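Local coordinates for diadenosine tetraphosphatase, putative (Trypanosoma brucei, PDB 2QJC), which probably hydrolyses diadenosine tetraphosphate or other phosphate compounds, as a calcineurin-like phosphoesterase that binds two manganese ions, at residues V11-N16 and I129-A134; T18-I23 and G46-V51; V66-K71 and P116-T121; A142-Q147 and D156-M161. All blocks are in the same frame, centred on the assembly; numbering follows the deposited sequence.

In the fold
The fold sets two mixed sheets against each other, and contacts 1 and 2 lie one in each, their centres about 12 Å apart and their side chains touching through Ile132 with Val21 and Ile130 with Val51. Contacts 2 and 3 follow in turn within the long chain loop that contact 1 closes; contact 4 comes after it. Leu50 touches Leu70, joining contact 2 to helix 63-73 of contact 3, while Leu144 of contact 4 meets Ile129 of contact 1. Contacts 2 and 4 lie on opposite sides of the chain's centre. The segments that follow strands 21-24, 49-52, 76-77, 137-140 and 199-202 supply the manganese ligands Asp26, His28, Asp55, Asn81, His141 and His204.

Contact 1: residues V11-N16 and I129-A134; sequences VVTLPN and IIRIPA
Val11, Val12 and Thr13 pair in register with Ile129, Ile130 and Arg131 as parallel strands, whose axes diverge by 21°. The bonds step from one chain to the other: Val12 N donates to Ile129 O at 2.8 Å, Arg131 N to Val12 O at 2.8 Å, and Leu14 N to Arg131 O at 3.0 Å. Val12 O also receives the CA-H of Ile130, with Ile130 CA 3.2 Å away, so this one carbonyl serves two neighbouring residues of the partner strand.

On the face carrying Val11, Thr13 and Arg131, the arginine stem runs over both neighbours. Arg131 CG lies 3.9 Å from Val11 CG1, and Arg131 CD is 3.8 Å from Thr13 OG1, with the threonine and arginine side by side and pointing the same way. A bend about the CG-CD bond (chi3 86°) then leads the guanidinium away from the strand pair, where NH2 makes a long, weak ion pair with Glu198. A long chain suits this partly exposed place because its methylenes cover valine while its charge reaches outward. On the side of Val12 and Ile130, Leu14, just past the strand, brings CD1 to 3.9 Å from Ile130 CG2, and Tyr76 packs against both Leu14 and Ile130. Beyond the ladder the prolines, which have no N-H to donate, meet where the pairing stops, Pro133 CG approaching Pro15 CA at 3.8 Å.

Beta-branched residues fit such extended strands well. Strand 11-13 is added in parallel as an outermost strand of the five-stranded mixed sheet, one of the two central sheets of the calcineurin-like phosphoesterase fold.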
loop_
_atom_site.group_PDB
_atom_site.type_symbol
_atom_site.label_atom_id
_atom_site.label_comp_id
_atom_site.label_asym_id
_atom_site.label_seq_id
_atom_site.Cartn_x
_atom_site.Cartn_y
_atom_site.Cartn_z
ATOM N N VAL A 11 9.045 0.248 -11.088
ATOM C CA VAL A 11 9.436 1.292 -10.141
ATOM C C VAL A 11 9.261 2.726 -10.657
ATOM O O VAL A 11 9.678 3.056 -11.767
ATOM C CB VAL A 11 10.925 1.120 -9.718
ATOM C CG1 VAL A 11 11.298 2.166 -8.685
ATOM C CG2 VAL A 11 11.162 -0.285 -9.166
ATOM N N VAL A 12 8.649 3.571 -9.833
ATOM C CA VAL A 12 8.432 4.980 -10.161
ATOM C C VAL A 12 9.197 5.832 -9.142
ATOM O O VAL A 12 9.111 5.593 -7.936
ATOM C CB VAL A 12 6.916 5.336 -10.119
ATOM C CG1 VAL A 12 6.715 6.841 -10.039
ATOM C CG2 VAL A 12 6.236 4.802 -11.354
ATOM N N THR A 13 9.955 6.811 -9.629
ATOM C CA THR A 13 10.734 7.689 -8.760
ATOM C C THR A 13 10.260 9.144 -8.832
ATOM O O THR A 13 10.048 9.686 -9.915
ATOM C CB THR A 13 12.233 7.612 -9.122
ATOM O OG1 THR A 13 12.698 6.275 -8.904
ATOM C CG2 THR A 13 13.051 8.571 -8.270
ATOM N N LEU A 14 10.102 9.766 -7.666
ATOM C CA LEU A 14 9.636 11.148 -7.577
ATOM C C LEU A 14 10.653 12.063 -6.871
ATOM O O LEU A 14 10.465 12.450 -5.716
ATOM C CB LEU A 14 8.292 11.170 -6.835
ATOM C CG LEU A 14 7.177 10.336 -7.483
ATOM C CD1 LEU A 14 5.991 10.204 -6.528
ATOM C CD2 LEU A 14 6.737 10.999 -8.787
ATOM N N PRO A 15 11.748 12.420 -7.564
ATOM C CA PRO A 15 12.786 13.281 -6.989
ATOM C C PRO A 15 12.356 14.699 -6.622
ATOM O O PRO A 15 12.923 15.308 -5.709
ATOM C CB PRO A 15 13.874 13.267 -8.061
ATOM C CG PRO A 15 13.103 13.084 -9.320
ATOM C CD PRO A 15 12.107 12.023 -8.936
ATOM N N ASN A 16 11.349 15.213 -7.322
ATOM C CA ASN A 16 10.857 16.569 -7.096
ATOM C C ASN A 16 9.878 16.733 -5.935
ATOM O O ASN A 16 9.557 17.857 -5.557
ATOM C CB ASN A 16 10.209 17.098 -8.375
ATOM C CG ASN A 16 11.224 17.379 -9.471
ATOM O OD1 ASN A 16 12.189 16.636 -9.652
ATOM N ND2 ASN A 16 10.998 18.456 -10.218
ATOM N N ILE A 129 6.267 -0.211 -7.081
ATOM C CA ILE A 129 7.098 0.486 -6.110
ATOM C C ILE A 129 7.251 1.966 -6.430
ATOM O O ILE A 129 7.414 2.343 -7.587
ATOM C CB ILE A 129 8.507 -0.147 -6.063
ATOM C CG1 ILE A 129 8.394 -1.626 -5.687
ATOM C CG2 ILE A 129 9.395 0.600 -5.068
ATOM C CD1 ILE A 129 9.671 -2.412 -5.889
ATOM N N ILE A 130 7.199 2.804 -5.400
ATOM C CA ILE A 130 7.381 4.241 -5.580
ATOM C C ILE A 130 8.475 4.728 -4.638
ATOM O O ILE A 130 8.426 4.477 -3.429
ATOM C CB ILE A 130 6.075 5.034 -5.306
ATOM C CG1 ILE A 130 5.029 4.688 -6.367
ATOM C CG2 ILE A 130 6.354 6.551 -5.329
ATOM C CD1 ILE A 130 3.668 5.312 -6.106
ATOM N N ARG A 131 9.475 5.402 -5.201
ATOM C CA ARG A 131 10.581 5.939 -4.415
ATOM C C ARG A 131 10.383 7.445 -4.211
ATOM O O ARG A 131 10.113 8.176 -5.168
ATOM C CB ARG A 131 11.922 5.696 -5.124
ATOM C CG ARG A 131 12.213 4.247 -5.471
ATOM C CD ARG A 131 13.638 4.072 -6.018
ATOM N NE ARG A 131 14.614 3.901 -4.944
ATOM C CZ ARG A 131 15.906 3.637 -5.130
ATOM N NH1 ARG A 131 16.392 3.520 -6.358
ATOM N NH2 ARG A 131 16.706 3.459 -4.085
ATOM N N ILE A 132 10.518 7.893 -2.964
ATOM C CA ILE A 132 10.366 9.306 -2.590
ATOM C C ILE A 132 11.672 9.657 -1.875
ATOM O O ILE A 132 11.717 9.786 -0.642
ATOM C CB ILE A 132 9.168 9.500 -1.622
ATOM C CG1 ILE A 132 7.897 8.934 -2.255
ATOM C CG2 ILE A 132 8.970 10.989 -1.308
ATOM C CD1 ILE A 132 6.767 8.723 -1.268
ATOM N N PRO A 133 12.755 9.816 -2.654
ATOM C CA PRO A 133 14.102 10.131 -2.164
ATOM C C PRO A 133 14.295 11.340 -1.254
ATOM O O PRO A 133 15.140 11.308 -0.361
ATOM C CB PRO A 133 14.933 10.199 -3.450
ATOM C CG PRO A 133 13.930 10.627 -4.490
ATOM C CD PRO A 133 12.710 9.822 -4.130
ATOM N N ALA A 134 13.518 12.397 -1.453
ATOM C CA ALA A 134 13.656 13.585 -0.617
ATOM C C ALA A 134 13.438 13.269 0.867
ATOM O O ALA A 134 14.032 13.902 1.750
ATOM C CB ALA A 134 12.669 14.658 -1.074
#

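Contact 2: residues T18-I23 and G46-V51; sequences TGRVII and GSDTLV
Arg20 presents the edge of its guanidinium to the Asp48 carboxylate, the two planes 67° apart, while Ile22 CD1 lies over one guanidinium face, offset toward the rim. Asp48 OD1 lies at that edge, in plane, beside the arginine methylenes. The salt bridge, Arg20 NH1 to Asp48 OD2 at 3.1 Å, is weak as a hydrogen bond, its approach being bent. An extended arginine chain, with CG anti to the backbone N (chi1 -169°), carries the group across the aspartate at a slant. Both ends have other partners: NH2 donates to Val41 O, and OD2 accepts from Lys44 N.

These residues come just before the neighbouring parallel strands of a beta-alpha-beta unit formed by strand 21-24, helix 31-41 and strand 49-52. Ile22 bonds twice to the one neighbouring strand, Ile22 N donating to Thr49 O at 2.9 Å and Ile22 O accepting from Val51 N at 2.8 Å. On the helix-covered face Leu50 CD1 reaches Ile22 CG2 at 3.8 Å; leucine and isoleucine pack against Leu38 and Val41. Val21 CG1 and Val51 CG2 meet on the other face, at 4.2 Å.

Just ahead of the strands, Thr49 N binds Arg20 O, and a water donates to Arg20 O and Ser47 O while accepting from Thr49 OG1 at 2.6 Å.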
loop_
_atom_site.group_PDB
_atom_site.type_symbol
_atom_site.label_atom_id
_atom_site.label_comp_id
_atom_site.label_asym_id
_atom_site.label_seq_id
_atom_site.Cartn_x
_atom_site.Cartn_y
_atom_site.Cartn_z
ATOM N N THR A 18 9.347 17.234 -2.590
ATOM C CA THR A 18 10.065 17.644 -1.387
ATOM C C THR A 18 9.127 18.228 -0.332
ATOM O O THR A 18 9.547 18.529 0.783
ATOM C CB THR A 18 11.150 18.704 -1.718
ATOM O OG1 THR A 18 10.522 19.906 -2.188
ATOM C CG2 THR A 18 12.084 18.183 -2.801
ATOM N N GLY A 19 7.861 18.402 -0.694
ATOM C CA GLY A 19 6.899 18.927 0.251
ATOM C C GLY A 19 6.436 17.823 1.185
ATOM O O GLY A 19 7.046 16.756 1.256
ATOM N N ARG A 20 5.352 18.083 1.904
ATOM C CA ARG A 20 4.781 17.134 2.847
ATOM C C ARG A 20 4.168 15.938 2.101
ATOM O O ARG A 20 3.454 16.112 1.108
ATOM C CB ARG A 20 3.721 17.862 3.656
ATOM C CG ARG A 20 3.164 17.152 4.858
ATOM C CD ARG A 20 1.876 17.884 5.225
ATOM N NE ARG A 20 1.284 17.428 6.468
ATOM C CZ ARG A 20 0.000 17.567 6.771
ATOM N NH1 ARG A 20 -0.832 18.147 5.910
ATOM N NH2 ARG A 20 -0.445 17.135 7.940
ATOM N N VAL A 21 4.445 14.725 2.580
ATOM C CA VAL A 21 3.925 13.517 1.943
ATOM C C VAL A 21 3.106 12.652 2.903
ATOM O O VAL A 21 3.532 12.361 4.015
ATOM C CB VAL A 21 5.077 12.668 1.353
ATOM C CG1 VAL A 21 4.522 11.359 0.753
ATOM C CG2 VAL A 21 5.805 13.467 0.285
ATOM N N ILE A 22 1.926 12.239 2.446
ATOM C CA ILE A 22 1.024 11.428 3.245
ATOM C C ILE A 22 0.836 10.054 2.595
ATOM O O ILE A 22 0.382 9.944 1.461
ATOM C CB ILE A 22 -0.330 12.157 3.399
ATOM C CG1 ILE A 22 -0.106 13.473 4.158
ATOM C CG2 ILE A 22 -1.323 11.291 4.154
ATOM C CD1 ILE A 22 -1.304 14.367 4.192
ATOM N N ILE A 23 1.208 9.012 3.327
ATOM C CA ILE A 23 1.117 7.638 2.846
ATOM C C ILE A 23 0.066 6.895 3.667
ATOM O O ILE A 23 0.170 6.806 4.903
ATOM C CB ILE A 23 2.492 6.941 2.960
ATOM C CG1 ILE A 23 3.548 7.797 2.245
ATOM C CG2 ILE A 23 2.428 5.542 2.346
ATOM C CD1 ILE A 23 4.970 7.320 2.427
ATOM N N GLY A 46 -2.902 20.357 -3.785
ATOM C CA GLY A 46 -1.992 21.273 -4.448
ATOM C C GLY A 46 -0.699 21.445 -3.672
ATOM O O GLY A 46 0.332 21.795 -4.244
ATOM N N SER A 47 -0.758 21.210 -2.365
ATOM C CA SER A 47 0.412 21.328 -1.501
ATOM C C SER A 47 0.959 19.955 -1.138
ATOM O O SER A 47 2.078 19.602 -1.511
ATOM C CB SER A 47 0.060 22.085 -0.218
ATOM O OG SER A 47 -0.253 23.437 -0.492
ATOM N N ASP A 48 0.169 19.183 -0.398
ATOM C CA ASP A 48 0.590 17.849 0.007
ATOM C C ASP A 48 0.473 16.862 -1.147
ATOM O O ASP A 48 -0.225 17.111 -2.132
ATOM C CB ASP A 48 -0.260 17.332 1.172
ATOM C CG ASP A 48 -0.287 18.287 2.342
ATOM O OD1 ASP A 48 0.787 18.815 2.690
ATOM O OD2 ASP A 48 -1.375 18.498 2.922
ATOM N N THR A 49 1.171 15.741 -1.009
ATOM C CA THR A 49 1.137 14.682 -2.001
ATOM C C THR A 49 0.604 13.468 -1.259
ATOM O O THR A 49 1.011 13.194 -0.127
ATOM C CB THR A 49 2.535 14.375 -2.537
ATOM O OG1 THR A 49 3.121 15.580 -3.038
ATOM C CG2 THR A 49 2.464 13.356 -3.666
ATOM N N LEU A 50 -0.321 12.754 -1.883
ATOM C CA LEU A 50 -0.909 11.578 -1.256
ATOM C C LEU A 50 -0.440 10.312 -1.972
ATOM O O LEU A 50 -0.393 10.269 -3.202
ATOM C CB LEU A 50 -2.437 11.684 -1.306
ATOM C CG LEU A 50 -3.259 10.561 -0.666
ATOM C CD1 LEU A 50 -2.867 10.379 0.807
ATOM C CD2 LEU A 50 -4.739 10.906 -0.785
ATOM N N VAL A 51 -0.068 9.296 -1.199
ATOM C CA VAL A 51 0.382 8.025 -1.774
ATOM C C VAL A 51 -0.256 6.847 -1.031
ATOM O O VAL A 51 -0.113 6.730 0.183
ATOM C CB VAL A 51 1.926 7.874 -1.688
ATOM C CG1 VAL A 51 2.366 6.620 -2.408
ATOM C CG2 VAL A 51 2.614 9.095 -2.275
HETATM O O HOH W 1 3.937 17.545 -1.536
#

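Contact 3: residues V66-K71 and P116-T121; sequences VVRLLK and PTDVET
Arg68 and Asp118 set their flat groups nearly in one plane, 19° apart, although the side chains themselves cross at about a right angle. The arginine offers its side: Arg68 NE donates to Asp118 OD2 at 2.8 Å, almost straight and in the guanidinium plane, and meets the syn lone pair of that oxygen. Arg68 NH2 donates to Asp118 OD1 at 3.2 Å, a longer bond tilted from both planes. One nitrogen to each oxygen fixes the rotation of both groups.

The torsions make this possible. Arg68 is extended from CG to NE, spanning the gap between helices 63-73 and 117-124, whose local axes pass 9.6 Å apart at 69°. Asp118 holds CG between its backbone N and carbonyl carbon (chi1 62°), turning the carboxylate to face the arginine.

Two apolar groups lie against the guanidinium. Val119 CG2 sits over one face of it, 4.1 Å from Arg68 NE, while Pro116 CG approaches Arg68 NH2 obliquely at 3.5 Å. Deeper in, Val67 CG1 crosses Val119 CG1 at 3.8 Å; short branched valines suit this point, where the backbones of the two segments are nearest, and Leu123 and Tyr122 add to the same patch. Pro116 occupies the N-cap position, a place where proline's lack of an N-H is no handicap. At the contact's other end a water bonded to Asp118 O accepts a weak bond from Lys71 NZ.

Asp118 lies in the first turn of its helix, where the helix dipole and the two-nitrogen grip of Arg68 should both favour the ionised carboxylate, consistent with a firm charged pair on a partly exposed surface.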
loop_
_atom_site.group_PDB
_atom_site.type_symbol
_atom_site.label_atom_id
_atom_site.label_comp_id
_atom_site.label_asym_id
_atom_site.label_seq_id
_atom_site.Cartn_x
_atom_site.Cartn_y
_atom_site.Cartn_z
ATOM N N VAL A 66 -13.611 5.251 -3.997
ATOM C CA VAL A 66 -12.259 5.360 -3.467
ATOM C C VAL A 66 -11.271 5.701 -4.570
ATOM O O VAL A 66 -10.448 6.607 -4.424
ATOM C CB VAL A 66 -11.806 4.030 -2.814
ATOM C CG1 VAL A 66 -10.277 3.956 -2.769
ATOM C CG2 VAL A 66 -12.379 3.922 -1.416
ATOM N N VAL A 67 -11.365 4.970 -5.674
ATOM C CA VAL A 67 -10.465 5.156 -6.796
ATOM C C VAL A 67 -10.675 6.472 -7.523
ATOM O O VAL A 67 -9.712 7.092 -7.981
ATOM C CB VAL A 67 -10.586 3.965 -7.776
ATOM C CG1 VAL A 67 -9.793 4.223 -9.042
ATOM C CG2 VAL A 67 -10.082 2.692 -7.087
ATOM N N ARG A 68 -11.929 6.905 -7.620
ATOM C CA ARG A 68 -12.247 8.166 -8.284
ATOM C C ARG A 68 -11.814 9.364 -7.445
ATOM O O ARG A 68 -11.441 10.401 -7.982
ATOM C CB ARG A 68 -13.747 8.239 -8.583
ATOM C CG ARG A 68 -14.123 7.528 -9.864
ATOM C CD ARG A 68 -15.615 7.273 -9.957
ATOM N NE ARG A 68 -15.964 6.707 -11.257
ATOM C CZ ARG A 68 -17.084 6.036 -11.502
ATOM N NH1 ARG A 68 -17.969 5.844 -10.531
ATOM N NH2 ARG A 68 -17.312 5.548 -12.716
ATOM N N LEU A 69 -11.875 9.218 -6.128
ATOM C CA LEU A 69 -11.456 10.282 -5.232
ATOM C C LEU A 69 -9.950 10.483 -5.396
ATOM O O LEU A 69 -9.470 11.608 -5.560
ATOM C CB LEU A 69 -11.772 9.913 -3.777
ATOM C CG LEU A 69 -11.193 10.855 -2.712
ATOM C CD1 LEU A 69 -11.669 12.278 -2.974
ATOM C CD2 LEU A 69 -11.625 10.410 -1.339
ATOM N N LEU A 70 -9.206 9.383 -5.350
ATOM C CA LEU A 70 -7.756 9.445 -5.498
ATOM C C LEU A 70 -7.376 10.044 -6.849
ATOM O O LEU A 70 -6.400 10.797 -6.951
ATOM C CB LEU A 70 -7.147 8.047 -5.339
ATOM C CG LEU A 70 -7.354 7.449 -3.942
ATOM C CD1 LEU A 70 -6.876 6.007 -3.908
ATOM C CD2 LEU A 70 -6.610 8.295 -2.913
ATOM N N LYS A 71 -8.152 9.718 -7.880
ATOM C CA LYS A 71 -7.904 10.237 -9.223
ATOM C C LYS A 71 -8.082 11.759 -9.288
ATOM O O LYS A 71 -7.203 12.470 -9.773
ATOM C CB LYS A 71 -8.845 9.572 -10.233
ATOM C CG LYS A 71 -8.722 10.106 -11.655
ATOM C CD LYS A 71 -9.671 9.365 -12.593
ATOM C CE LYS A 71 -9.693 9.978 -13.989
ATOM N NZ LYS A 71 -8.341 10.046 -14.617
ATOM N N PRO A 116 -16.079 0.119 -14.090
ATOM C CA PRO A 116 -16.122 1.101 -15.179
ATOM C C PRO A 116 -14.740 1.406 -15.753
ATOM O O PRO A 116 -13.719 1.220 -15.083
ATOM C CB PRO A 116 -16.777 2.316 -14.523
ATOM C CG PRO A 116 -16.316 2.221 -13.107
ATOM C CD PRO A 116 -16.441 0.743 -12.803
ATOM N N THR A 117 -14.726 1.875 -16.999
ATOM C CA THR A 117 -13.498 2.193 -17.720
ATOM C C THR A 117 -12.498 3.071 -16.968
ATOM O O THR A 117 -11.327 2.707 -16.840
ATOM C CB THR A 117 -13.823 2.869 -19.076
ATOM O OG1 THR A 117 -14.553 1.951 -19.901
ATOM C CG2 THR A 117 -12.537 3.280 -19.802
ATOM N N ASP A 118 -12.950 4.225 -16.482
ATOM C CA ASP A 118 -12.059 5.128 -15.770
ATOM C C ASP A 118 -11.365 4.428 -14.599
ATOM O O ASP A 118 -10.136 4.450 -14.501
ATOM C CB ASP A 118 -12.822 6.373 -15.297
ATOM C CG ASP A 118 -13.932 6.053 -14.319
ATOM O OD1 ASP A 118 -14.727 5.131 -14.586
ATOM O OD2 ASP A 118 -14.014 6.738 -13.282
ATOM N N VAL A 119 -12.144 3.792 -13.728
ATOM C CA VAL A 119 -11.571 3.081 -12.590
ATOM C C VAL A 119 -10.520 2.075 -13.071
ATOM O O VAL A 119 -9.381 2.077 -12.606
ATOM C CB VAL A 119 -12.660 2.324 -11.793
ATOM C CG1 VAL A 119 -12.023 1.535 -10.652
ATOM C CG2 VAL A 119 -13.686 3.311 -11.245
ATOM N N GLU A 120 -10.911 1.222 -14.010
ATOM C CA GLU A 120 -10.009 0.213 -14.555
ATOM C C GLU A 120 -8.730 0.840 -15.116
ATOM O O GLU A 120 -7.646 0.255 -15.023
ATOM C CB GLU A 120 -10.723 -0.579 -15.649
ATOM C CG GLU A 120 -9.859 -1.595 -16.364
ATOM C CD GLU A 120 -10.613 -2.294 -17.478
ATOM O OE1 GLU A 120 -11.671 -2.895 -17.193
ATOM O OE2 GLU A 120 -10.155 -2.240 -18.641
ATOM N N THR A 121 -8.862 2.030 -15.693
ATOM C CA THR A 121 -7.719 2.729 -16.265
ATOM C C THR A 121 -6.754 3.211 -15.189
ATOM O O THR A 121 -5.540 3.067 -15.336
ATOM C CB THR A 121 -8.179 3.928 -17.119
ATOM O OG1 THR A 121 -8.877 3.443 -18.271
ATOM C CG2 THR A 121 -6.994 4.756 -17.572
HETATM O O HOH W 2 -8.515 6.751 -14.309
#

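Contact 4: residues A142-Q147 and D156-M161; sequences AGLHPQ and DEVTTM
Ala142 donates its backbone N to Val158, Ala142 N lying 2.9 Å from Val158 O, which ties the loop to helix 155-160. Its methyl points toward segment 156-161, with Ala142 CB 3.5 Å from Met161 O; so small a group fits where Met161 and the metal ligand His204 both come close. A water donates to both Ala142 O and Met161 O, holding the two carbonyls together.

Gly143 is almost fully extended, a shape that glycine accepts readily, and the selenium of Met161, a selenomethionine, passes close by, Met161 SE being 3.8 Å from Gly143 C. The pair follows the metal ligand His141 directly, making the His-Ala-Gly sequence that corresponds to the His-Gly-Gly element of many PPP-family phosphatases. Across the contact, Thr160 O accepts from NE2 of His204, another manganese ligand, a bond that would help to orient that first-shell imidazole.

Leu144 turns its CD2 back to cross Val158, Leu144 CD2 lying 4.1 Å from Val158 CG1, while Leu144 N is 3.7 Å from Met161 SE; the selenoether chain of Met161, bent at its last torsion (chi3 -68°), lies against the backbone here.

His145 brings its ring edge to Glu157, with His145 CD2 3.6 Å from Glu157 OE1 and ring and carboxylate 25° apart. That oxygen is in a salt bridge with Arg148, whereas His145 NE2 donates to Leu177 O and His145 ND1 accepts, in the ring plane, from Gln147 N at 3.1 Å.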
loop_
_atom_site.group_PDB
_atom_site.type_symbol
_atom_site.label_atom_id
_atom_site.label_comp_id
_atom_site.label_asym_id
_atom_site.label_seq_id
_atom_site.Cartn_x
_atom_site.Cartn_y
_atom_site.Cartn_z
ATOM N N ALA A 142 3.348 -5.024 -0.023
ATOM C CA ALA A 142 3.609 -5.981 1.053
ATOM C C ALA A 142 5.019 -5.869 1.620
ATOM O O ALA A 142 5.233 -6.060 2.821
ATOM C CB ALA A 142 3.358 -7.418 0.555
ATOM N N GLY A 143 5.985 -5.569 0.761
ATOM C CA GLY A 143 7.354 -5.448 1.236
ATOM C C GLY A 143 8.372 -5.507 0.121
ATOM O O GLY A 143 8.016 -5.436 -1.056
ATOM N N LEU A 144 9.644 -5.619 0.490
ATOM C CA LEU A 144 10.731 -5.715 -0.482
ATOM C C LEU A 144 11.667 -6.842 -0.052
ATOM O O LEU A 144 11.883 -7.054 1.141
ATOM C CB LEU A 144 11.520 -4.405 -0.542
ATOM C CG LEU A 144 10.813 -3.154 -1.083
ATOM C CD1 LEU A 144 11.720 -1.948 -0.902
ATOM C CD2 LEU A 144 10.476 -3.341 -2.559
ATOM N N HIS A 145 12.208 -7.580 -1.012
ATOM C CA HIS A 145 13.135 -8.652 -0.661
ATOM C C HIS A 145 14.453 -7.961 -0.303
ATOM O O HIS A 145 15.058 -7.285 -1.135
ATOM C CB HIS A 145 13.324 -9.616 -1.833
ATOM C CG HIS A 145 13.990 -10.899 -1.448
ATOM N ND1 HIS A 145 15.257 -10.947 -0.904
ATOM C CD2 HIS A 145 13.548 -12.179 -1.482
ATOM C CE1 HIS A 145 15.564 -12.198 -0.617
ATOM N NE2 HIS A 145 14.544 -12.965 -0.957
ATOM N N PRO A 146 14.908 -8.117 0.950
ATOM C CA PRO A 146 16.152 -7.499 1.424
ATOM C C PRO A 146 17.452 -7.951 0.768
ATOM O O PRO A 146 18.520 -7.449 1.120
ATOM C CB PRO A 146 16.131 -7.793 2.919
ATOM C CG PRO A 146 15.440 -9.133 2.970
ATOM C CD PRO A 146 14.296 -8.939 2.009
ATOM N N GLN A 147 17.381 -8.880 -0.180
ATOM C CA GLN A 147 18.602 -9.347 -0.833
ATOM C C GLN A 147 18.600 -9.104 -2.337
ATOM O O GLN A 147 19.507 -9.546 -3.046
ATOM C CB GLN A 147 18.832 -10.841 -0.542
ATOM C CG GLN A 147 18.876 -11.171 0.944
ATOM C CD GLN A 147 19.225 -12.626 1.226
ATOM O OE1 GLN A 147 18.700 -13.543 0.589
ATOM N NE2 GLN A 147 20.099 -12.845 2.205
ATOM N N ASP A 156 5.134 -10.882 -7.527
ATOM C CA ASP A 156 4.461 -11.763 -6.582
ATOM C C ASP A 156 4.942 -11.503 -5.150
ATOM O O ASP A 156 4.139 -11.456 -4.215
ATOM C CB ASP A 156 4.684 -13.231 -6.978
ATOM C CG ASP A 156 6.156 -13.636 -6.973
ATOM O OD1 ASP A 156 6.987 -12.917 -7.561
ATOM O OD2 ASP A 156 6.480 -14.690 -6.388
ATOM N N GLU A 157 6.247 -11.313 -4.985
ATOM C CA GLU A 157 6.822 -11.056 -3.669
ATOM C C GLU A 157 6.445 -9.678 -3.121
ATOM O O GLU A 157 5.975 -9.568 -1.992
ATOM C CB GLU A 157 8.353 -11.177 -3.714
ATOM C CG GLU A 157 8.873 -12.442 -4.407
ATOM C CD GLU A 157 10.387 -12.595 -4.305
ATOM O OE1 GLU A 157 11.080 -11.583 -4.071
ATOM O OE2 GLU A 157 10.886 -13.732 -4.468
ATOM N N VAL A 158 6.630 -8.628 -3.919
ATOM C CA VAL A 158 6.317 -7.278 -3.459
ATOM C C VAL A 158 4.839 -7.012 -3.173
ATOM O O VAL A 158 4.501 -6.036 -2.502
ATOM C CB VAL A 158 6.840 -6.202 -4.454
ATOM C CG1 VAL A 158 8.365 -6.287 -4.563
ATOM C CG2 VAL A 158 6.191 -6.392 -5.815
ATOM N N THR A 159 3.955 -7.875 -3.656
ATOM C CA THR A 159 2.528 -7.665 -3.408
ATOM C C THR A 159 1.887 -8.663 -2.448
ATOM O O THR A 159 0.725 -8.481 -2.063
ATOM C CB THR A 159 1.702 -7.679 -4.720
ATOM O OG1 THR A 159 1.909 -8.916 -5.415
ATOM C CG2 THR A 159 2.099 -6.517 -5.614
ATOM N N THR A 160 2.625 -9.700 -2.050
ATOM C CA THR A 160 2.054 -10.714 -1.151
ATOM C C THR A 160 2.890 -11.202 0.037
ATOM O O THR A 160 2.368 -11.920 0.894
ATOM C CB THR A 160 1.662 -12.007 -1.930
ATOM O OG1 THR A 160 2.851 -12.712 -2.304
ATOM C CG2 THR A 160 0.869 -11.677 -3.185
HETATM N N MSE A 161 4.163 -10.829 0.113
HETATM C CA MSE A 161 5.011 -11.345 1.195
HETATM C C MSE A 161 4.663 -10.951 2.633
HETATM O O MSE A 161 4.330 -9.797 2.921
HETATM C CB MSE A 161 6.487 -11.005 0.922
HETATM C CG MSE A 161 6.910 -9.589 1.321
HETATM SE SE MSE A 161 8.755 -9.180 0.822
HETATM C CE MSE A 161 9.702 -10.363 2.007
HETATM O O HOH W 3 3.783 -7.625 4.449
#